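Local coordinates for OBG-type G domain-containing protein (PDB 2E87), which binds GDP in an Obg-type G domain joined to a long helical bundle and probably acts as a GTP-binding protein of the NOG1 family, at residues D159-V163 / A195-F199. Sequence-based numbering, arbitrary orientation.
Sequences DLPVV and ASYPF
P161 packs against S196 and Y197 in a largely apolar loop-to-loop contact where the chain passes from the N-terminal helical bundle into the G domain. The S196 carbonyl oxygen sits over one face of the P161 ring: S196 O is 3.1 Å from P161 CA and 3.2 Å from CG, so the oxygen meets carbon-bound hydrogens of the proline. Beyond it, P161 CG reaches Y197 CD1 at 3.7 Å, approaching the aromatic ring obliquely, and P198 CD at 4.1 Å. The Y197 ring reaches P161 because CG stands anti to the backbone N (chi1 -156°), and a hydrogen bond from its OH to A239 O ties down the far end. Segment 159-163 follows the last bundle helix, 144-156, and leads to the first G-domain strand, 169-173; segment 195-199 runs out of edge strand 193-195 of the P-loop GTPase sheet. P161 and P198 also touch L81 and L85 of helix 76-86, respectively, so one helix of the N-terminal domain packs on both prolines. Toward strand 204-211, V163 CG1 meets A195 CB at 4.0 Å, and both side chains also rest on V206. The polar link is indirect: one water accepts from V162 N at 2.8 Å and from S196 N at 3.2 Å, bridging the two backbones. On the solvent side, where D159 and S196 are both exposed, S196 CB lies 3.6 Å from D159 O.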
# COMPACT_ATOMS: atom_id res chain seq x y z
N ASP A 159 -2.62 4.53 -6.45
CA ASP A 159 -3.50 5.35 -5.62
C ASP A 159 -3.39 5.08 -4.12
O ASP A 159 -4.29 5.45 -3.37
CB ASP A 159 -4.96 5.17 -6.03
CG ASP A 159 -5.22 5.56 -7.46
OD1 ASP A 159 -4.70 6.62 -7.90
OD2 ASP A 159 -5.95 4.80 -8.15
N LEU A 160 -2.33 4.42 -3.68
CA LEU A 160 -2.22 4.19 -2.24
C LEU A 160 -2.05 5.53 -1.57
O LEU A 160 -1.39 6.42 -2.09
CB LEU A 160 -1.01 3.31 -1.92
CG LEU A 160 -1.20 1.81 -2.14
CD1 LEU A 160 0.13 1.11 -1.91
CD2 LEU A 160 -2.28 1.29 -1.20
N PRO A 161 -2.64 5.70 -0.39
CA PRO A 161 -2.52 6.96 0.34
C PRO A 161 -1.05 7.28 0.58
O PRO A 161 -0.34 6.47 1.17
CB PRO A 161 -3.22 6.67 1.66
CG PRO A 161 -4.12 5.54 1.35
CD PRO A 161 -3.34 4.69 0.41
N VAL A 162 -0.59 8.44 0.13
CA VAL A 162 0.79 8.87 0.34
C VAL A 162 0.89 9.56 1.72
O VAL A 162 0.60 10.75 1.84
CB VAL A 162 1.24 9.88 -0.76
CG1 VAL A 162 2.55 10.57 -0.35
CG2 VAL A 162 1.41 9.17 -2.09
N VAL A 163 1.27 8.80 2.74
CA VAL A 163 1.39 9.35 4.10
C VAL A 163 2.58 8.76 4.85
O VAL A 163 3.12 7.72 4.47
CB VAL A 163 0.12 9.07 4.93
CG1 VAL A 163 -1.02 9.87 4.39
CG2 VAL A 163 -0.21 7.61 4.89
N ALA A 195 -4.12 13.33 0.45
CA ALA A 195 -3.77 11.95 0.18
C ALA A 195 -4.97 11.24 -0.42
O ALA A 195 -6.10 11.51 -0.04
CB ALA A 195 -3.36 11.25 1.47
N SER A 196 -4.71 10.35 -1.37
CA SER A 196 -5.78 9.59 -1.98
C SER A 196 -6.19 8.53 -0.98
O SER A 196 -5.34 8.03 -0.25
CB SER A 196 -5.30 8.91 -3.25
OG SER A 196 -5.09 9.88 -4.27
N TYR A 197 -7.47 8.21 -0.91
CA TYR A 197 -7.87 7.18 0.01
C TYR A 197 -9.04 6.37 -0.55
O TYR A 197 -10.03 6.94 -1.00
CB TYR A 197 -8.25 7.77 1.36
CG TYR A 197 -8.11 6.78 2.47
CD1 TYR A 197 -6.97 6.76 3.29
CD2 TYR A 197 -9.11 5.83 2.71
CE1 TYR A 197 -6.84 5.82 4.32
CE2 TYR A 197 -8.99 4.90 3.72
CZ TYR A 197 -7.86 4.89 4.53
OH TYR A 197 -7.81 3.99 5.56
N PRO A 198 -8.92 5.04 -0.54
CA PRO A 198 -9.98 4.17 -1.05
C PRO A 198 -11.35 4.50 -0.48
O PRO A 198 -11.50 4.69 0.73
CB PRO A 198 -9.49 2.78 -0.64
CG PRO A 198 -8.00 2.93 -0.76
CD PRO A 198 -7.76 4.25 -0.09
N PHE A 199 -12.36 4.58 -1.35
CA PHE A 199 -13.74 4.88 -0.96
C PHE A 199 -14.02 6.31 -0.50
O PHE A 199 -14.99 6.57 0.22
CB PHE A 199 -14.22 3.90 0.12
CG PHE A 199 -14.18 2.47 -0.31
CD1 PHE A 199 -13.00 1.74 -0.22
CD2 PHE A 199 -15.29 1.88 -0.89
CE1 PHE A 199 -12.93 0.44 -0.71
CE2 PHE A 199 -15.24 0.58 -1.38
CZ PHE A 199 -14.06 -0.14 -1.29
O HOH W 1 -1.60 10.14 -1.91